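PDB 7CPX: lovastatin nonaketide synthase, polyketide synthase component from Aspergillus terreus, which builds the nonaketide chain of lovastatin from malonyl-CoA, working with the partner enzyme LovC to give carrier-bound dihydromonacolin L. Local coordinates for residues A[990-1003]-A[1020-1034]. The protein carries 2 engineered substitutions. Numbering follows the deposited sequence.
Sequences QTVFPAAGYIVMAM and LEILDMSIDKAVIFD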
loop_
_atom_site.group_PDB
_atom_site.type_symbol
_atom_site.label_atom_id
_atom_site.label_comp_id
_atom_site.label_asym_id
_atom_site.label_seq_id
_atom_site.Cartn_x
_atom_site.Cartn_y
_atom_site.Cartn_z
ATOM N N GLN A 990 28.986 9.409 -3.924
ATOM C CA GLN A 990 27.919 8.692 -3.242
ATOM C C GLN A 990 27.295 7.661 -4.170
ATOM O O GLN A 990 27.064 7.922 -5.353
ATOM C CB GLN A 990 26.844 9.667 -2.761
ATOM C CG GLN A 990 27.360 10.809 -1.903
ATOM C CD GLN A 990 27.908 10.348 -0.568
ATOM O OE1 GLN A 990 27.935 9.153 -0.273
ATOM N NE2 GLN A 990 28.346 11.298 0.249
ATOM N N THR A 991 27.019 6.479 -3.625
ATOM C CA THR A 991 26.279 5.469 -4.369
ATOM C C THR A 991 24.818 5.889 -4.453
ATOM O O THR A 991 24.171 6.119 -3.426
ATOM C CB THR A 991 26.413 4.106 -3.699
ATOM O OG1 THR A 991 27.796 3.740 -3.625
ATOM C CG2 THR A 991 25.657 3.049 -4.488
ATOM N N VAL A 992 24.302 5.992 -5.673
ATOM C CA VAL A 992 22.962 6.500 -5.929
ATOM C C VAL A 992 22.189 5.447 -6.704
ATOM O O VAL A 992 22.710 4.868 -7.665
ATOM C CB VAL A 992 22.999 7.827 -6.707
ATOM C CG1 VAL A 992 21.591 8.331 -6.959
ATOM C CG2 VAL A 992 23.815 8.857 -5.949
ATOM N N PHE A 993 20.955 5.201 -6.290
ATOM C CA PHE A 993 20.119 4.243 -6.990
ATOM C C PHE A 993 19.836 4.764 -8.394
ATOM O O PHE A 993 19.320 5.882 -8.537
ATOM C CB PHE A 993 18.814 4.007 -6.239
ATOM C CG PHE A 993 18.067 2.788 -6.697
ATOM C CD1 PHE A 993 18.434 1.530 -6.256
ATOM C CD2 PHE A 993 17.000 2.899 -7.568
ATOM C CE1 PHE A 993 17.752 0.406 -6.676
ATOM C CE2 PHE A 993 16.314 1.781 -7.992
ATOM C CZ PHE A 993 16.691 0.531 -7.545
ATOM N N PRO A 994 20.152 4.009 -9.445
ATOM C CA PRO A 994 19.982 4.536 -10.801
ATOM C C PRO A 994 18.523 4.811 -11.124
ATOM O O PRO A 994 17.614 4.136 -10.636
ATOM C CB PRO A 994 20.549 3.422 -11.689
ATOM C CG PRO A 994 20.436 2.191 -10.869
ATOM C CD PRO A 994 20.646 2.622 -9.454
ATOM N N ALA A 995 18.307 5.824 -11.965
ATOM C CA ALA A 995 16.985 6.020 -12.546
ATOM C C ALA A 995 16.588 4.805 -13.369
ATOM O O ALA A 995 15.421 4.392 -13.370
ATOM C CB ALA A 995 16.971 7.281 -13.404
ATOM N N ALA A 996 17.554 4.220 -14.078
ATOM C CA ALA A 996 17.330 2.921 -14.695
ATOM C C ALA A 996 16.889 1.899 -13.661
ATOM O O ALA A 996 16.128 0.982 -13.981
ATOM C CB ALA A 996 18.601 2.449 -15.394
ATOM N N GLY A 997 17.349 2.042 -12.418
ATOM C CA GLY A 997 16.873 1.165 -11.363
ATOM C C GLY A 997 15.385 1.318 -11.123
ATOM O O GLY A 997 14.656 0.330 -11.020
ATOM N N TYR A 998 14.909 2.565 -11.046
ATOM C CA TYR A 998 13.476 2.798 -10.887
ATOM C C TYR A 998 12.705 2.248 -12.078
ATOM O O TYR A 998 11.623 1.670 -11.919
ATOM C CB TYR A 998 13.195 4.294 -10.730
ATOM C CG TYR A 998 13.908 4.955 -9.572
ATOM C CD1 TYR A 998 13.839 4.431 -8.291
ATOM C CD2 TYR A 998 14.650 6.107 -9.765
ATOM C CE1 TYR A 998 14.489 5.039 -7.237
ATOM C CE2 TYR A 998 15.304 6.719 -8.721
ATOM C CZ TYR A 998 15.221 6.184 -7.459
ATOM O OH TYR A 998 15.876 6.800 -6.418
ATOM N N ILE A 999 13.242 2.430 -13.284
ATOM C CA ILE A 999 12.562 1.946 -14.481
ATOM C C ILE A 999 12.460 0.426 -14.462
ATOM O O ILE A 999 11.408 -0.144 -14.778
ATOM C CB ILE A 999 13.288 2.453 -15.736
ATOM C CG1 ILE A 999 13.008 3.942 -15.919
ATOM C CG2 ILE A 999 12.844 1.674 -16.956
ATOM C CD1 ILE A 999 13.990 4.644 -16.803
ATOM N N VAL A 1000 13.548 -0.253 -14.103
ATOM C CA VAL A 1000 13.523 -1.709 -14.037
ATOM C C VAL A 1000 12.576 -2.172 -12.941
ATOM O O VAL A 1000 11.890 -3.189 -13.084
ATOM C CB VAL A 1000 14.944 -2.260 -13.828
ATOM C CG1 VAL A 1000 14.910 -3.770 -13.712
ATOM C CG2 VAL A 1000 15.841 -1.843 -14.974
ATOM N N MET A 1001 12.525 -1.441 -11.826
ATOM C CA MET A 1001 11.572 -1.773 -10.774
ATOM C C MET A 1001 10.147 -1.684 -11.296
ATOM O O MET A 1001 9.322 -2.568 -11.046
ATOM C CB MET A 1001 11.760 -0.837 -9.583
ATOM C CG MET A 1001 13.035 -1.069 -8.805
ATOM S SD MET A 1001 13.342 0.202 -7.561
ATOM C CE MET A 1001 11.906 0.025 -6.504
ATOM N N ALA A 1002 9.844 -0.618 -12.035
ATOM C CA ALA A 1002 8.502 -0.457 -12.582
ATOM C C ALA A 1002 8.175 -1.571 -13.565
ATOM O O ALA A 1002 7.059 -2.100 -13.570
ATOM C CB ALA A 1002 8.368 0.908 -13.253
ATOM N N MET A 1003 9.138 -1.943 -14.410
ATOM C CA MET A 1003 8.878 -2.982 -15.400
ATOM C C MET A 1003 8.701 -4.345 -14.742
ATOM O O MET A 1003 7.850 -5.139 -15.160
ATOM C CB MET A 1003 10.003 -3.013 -16.432
ATOM C CG MET A 1003 10.059 -1.758 -17.282
ATOM S SD MET A 1003 10.958 -1.956 -18.828
ATOM C CE MET A 1003 10.530 -0.418 -19.641
ATOM N N LEU A 1020 5.731 -3.319 -23.001
ATOM C CA LEU A 1020 5.737 -2.675 -21.685
ATOM C C LEU A 1020 6.254 -1.246 -21.843
ATOM O O LEU A 1020 7.463 -1.014 -21.854
ATOM C CB LEU A 1020 6.593 -3.483 -20.716
ATOM C CG LEU A 1020 6.419 -3.254 -19.216
ATOM C CD1 LEU A 1020 7.305 -4.221 -18.455
ATOM C CD2 LEU A 1020 6.744 -1.826 -18.833
ATOM N N GLU A 1021 5.336 -0.293 -21.973
ATOM C CA GLU A 1021 5.691 1.115 -22.024
ATOM C C GLU A 1021 5.670 1.706 -20.622
ATOM O O GLU A 1021 4.886 1.294 -19.766
ATOM C CB GLU A 1021 4.721 1.898 -22.911
ATOM C CG GLU A 1021 4.422 1.271 -24.262
ATOM C CD GLU A 1021 3.224 1.904 -24.940
ATOM O OE1 GLU A 1021 2.772 2.971 -24.474
ATOM O OE2 GLU A 1021 2.729 1.334 -25.935
ATOM N N ILE A 1022 6.535 2.687 -20.401
ATOM C CA ILE A 1022 6.525 3.514 -19.202
ATOM C C ILE A 1022 6.350 4.953 -19.653
ATOM O O ILE A 1022 7.217 5.500 -20.340
ATOM C CB ILE A 1022 7.807 3.346 -18.376
ATOM C CG1 ILE A 1022 7.775 2.017 -17.626
ATOM C CG2 ILE A 1022 7.954 4.500 -17.406
ATOM C CD1 ILE A 1022 9.071 1.669 -16.946
ATOM N N LEU A 1023 5.246 5.568 -19.245
ATOM C CA LEU A 1023 4.822 6.865 -19.746
ATOM C C LEU A 1023 4.951 7.929 -18.665
ATOM O O LEU A 1023 4.693 7.668 -17.484
ATOM C CB LEU A 1023 3.372 6.807 -20.234
ATOM C CG LEU A 1023 3.053 5.735 -21.277
ATOM C CD1 LEU A 1023 1.555 5.645 -21.510
ATOM C CD2 LEU A 1023 3.775 6.030 -22.576
ATOM N N ASP A 1024 5.361 9.127 -19.083
ATOM C CA ASP A 1024 5.400 10.299 -18.210
ATOM C C ASP A 1024 6.116 9.991 -16.901
ATOM O O ASP A 1024 5.739 10.487 -15.837
ATOM C CB ASP A 1024 3.988 10.825 -17.942
ATOM C CG ASP A 1024 3.987 12.200 -17.302
ATOM O OD1 ASP A 1024 5.083 12.759 -17.089
ATOM O OD2 ASP A 1024 2.890 12.723 -17.012
ATOM N N MET A 1025 7.155 9.167 -16.969
ATOM C CA MET A 1025 7.893 8.817 -15.766
ATOM C C MET A 1025 8.731 9.995 -15.296
ATOM O O MET A 1025 9.322 10.721 -16.100
ATOM C CB MET A 1025 8.787 7.608 -16.013
ATOM C CG MET A 1025 9.659 7.259 -14.823
ATOM S SD MET A 1025 10.330 5.594 -14.909
ATOM C CE MET A 1025 11.172 5.492 -13.333
ATOM N N SER A 1026 8.783 10.178 -13.981
ATOM C CA SER A 1026 9.531 11.265 -13.370
ATOM C C SER A 1026 10.315 10.727 -12.187
ATOM O O SER A 1026 9.756 10.035 -11.332
ATOM C CB SER A 1026 8.597 12.389 -12.915
ATOM O OG SER A 1026 9.321 13.429 -12.284
ATOM N N ILE A 1027 11.603 11.044 -12.143
ATOM C CA ILE A 1027 12.461 10.728 -11.007
ATOM C C ILE A 1027 12.537 11.982 -10.148
ATOM O O ILE A 1027 13.212 12.953 -10.507
ATOM C CB ILE A 1027 13.852 10.266 -11.457
ATOM C CG1 ILE A 1027 13.779 8.881 -12.105
ATOM C CG2 ILE A 1027 14.803 10.240 -10.279
ATOM C CD1 ILE A 1027 13.179 8.876 -13.488
ATOM N N ASP A 1028 11.849 11.964 -9.009
ATOM C CA ASP A 1028 11.709 13.157 -8.186
ATOM C C ASP A 1028 12.870 13.344 -7.217
ATOM O O ASP A 1028 13.341 14.471 -7.029
ATOM C CB ASP A 1028 10.394 13.101 -7.407
ATOM C CG ASP A 1028 9.183 13.027 -8.316
ATOM O OD1 ASP A 1028 8.997 11.983 -8.976
ATOM O OD2 ASP A 1028 8.419 14.013 -8.373
ATOM N N LYS A 1029 13.343 12.265 -6.597
ATOM C CA LYS A 1029 14.402 12.349 -5.596
ATOM C C LYS A 1029 15.339 11.167 -5.781
ATOM O O LYS A 1029 14.941 10.017 -5.576
ATOM C CB LYS A 1029 13.825 12.366 -4.181
ATOM C CG LYS A 1029 14.878 12.477 -3.094
ATOM C CD LYS A 1029 14.248 12.702 -1.732
ATOM C CE LYS A 1029 15.303 12.945 -0.666
ATOM N NZ LYS A 1029 14.707 13.311 0.649
ATOM N N ALA A 1030 16.580 11.450 -6.166
ATOM C CA ALA A 1030 17.581 10.401 -6.274
ATOM C C ALA A 1030 17.876 9.820 -4.898
ATOM O O ALA A 1030 18.057 10.556 -3.924
ATOM C CB ALA A 1030 18.858 10.953 -6.902
ATOM N N VAL A 1031 17.922 8.494 -4.822
ATOM C CA VAL A 1031 18.202 7.803 -3.568
ATOM C C VAL A 1031 19.712 7.793 -3.361
ATOM O O VAL A 1031 20.444 7.120 -4.090
ATOM C CB VAL A 1031 17.630 6.382 -3.570
ATOM C CG1 VAL A 1031 18.369 5.511 -2.575
ATOM C CG2 VAL A 1031 16.156 6.413 -3.235
ATOM N N ILE A 1032 20.177 8.532 -2.362
ATOM C CA ILE A 1032 21.595 8.598 -2.036
ATOM C C ILE A 1032 21.882 7.600 -0.925
ATOM O O ILE A 1032 21.260 7.648 0.143
ATOM C CB ILE A 1032 21.998 10.019 -1.611
ATOM C CG1 ILE A 1032 21.477 11.056 -2.612
ATOM C CG2 ILE A 1032 23.510 10.120 -1.479
ATOM C CD1 ILE A 1032 21.950 10.842 -4.031
ATOM N N PHE A 1033 22.824 6.695 -1.172
ATOM C CA PHE A 1033 23.244 5.707 -0.187
ATOM C C PHE A 1033 24.470 6.247 0.538
ATOM O O PHE A 1033 25.524 6.448 -0.073
ATOM C CB PHE A 1033 23.547 4.368 -0.852
ATOM C CG PHE A 1033 22.357 3.734 -1.508
ATOM C CD1 PHE A 1033 21.440 3.019 -0.764
ATOM C CD2 PHE A 1033 22.159 3.852 -2.870
ATOM C CE1 PHE A 1033 20.345 2.434 -1.362
ATOM C CE2 PHE A 1033 21.066 3.270 -3.477
ATOM C CZ PHE A 1033 20.155 2.560 -2.722
ATOM N N ASP A 1034 24.331 6.478 1.845
ATOM C CA ASP A 1034 25.454 6.983 2.625
ATOM C C ASP A 1034 26.608 5.990 2.627
ATOM O O ASP A 1034 27.776 6.381 2.523
ATOM C CB ASP A 1034 25.001 7.285 4.053
ATOM C CG ASP A 1034 26.085 7.945 4.882
ATOM O OD1 ASP A 1034 27.150 8.275 4.320
ATOM O OD2 ASP A 1034 25.872 8.133 6.099
#
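The ring of Phe-1033 turns its edge to the backbone of Thr-991, Val-992 and Phe-993, CE2 meeting Phe-993 CB at 3.6 Å, while Val-1031 CG1 covers one face. Tyr-998 carries Phe-993 CD2 and the carbonyl of Pro-994 over one face; at its edge lies Val-1031 CG2, and Ile-1027 CG1 comes obliquely at CD2 of the tyrosine. A tyrosine suits this place because its ring packs in the core while its hydroxyl is hydrogen-bonded mainly to Ser-1077 OG and also accepts a weak bond from Val-1031 N (3.1 Å). Two backbone bonds, Phe-1033 N to Thr-991 O (2.7 Å) and Phe-993 N to Val-1031 O (3.0 Å), join the extended chains antiparallel. Beyond them, unbranched Met-1025, CG anti to its backbone N (chi1 176°), stretches far enough to lay its methyl against Tyr-998 CB. Small Ala-1002 leaves room for Ile-1022 CD1, 3.8 Å from its CB, and Leu-1020 CD1 packs on Met-1003 CB (3.6 Å). Helix 995-1012 is the central helix of the dehydratase's predicted N-terminal hotdog fold, its sheet curled round it: strand 1016-1027, then 1075-1087, then 1057-1067. His-985, the predicted proton acceptor, bonds to Val-992 O, and helix 1170-1184, bearing Asp-1174, the predicted proton donor, touches Pro-994 and Ile-999.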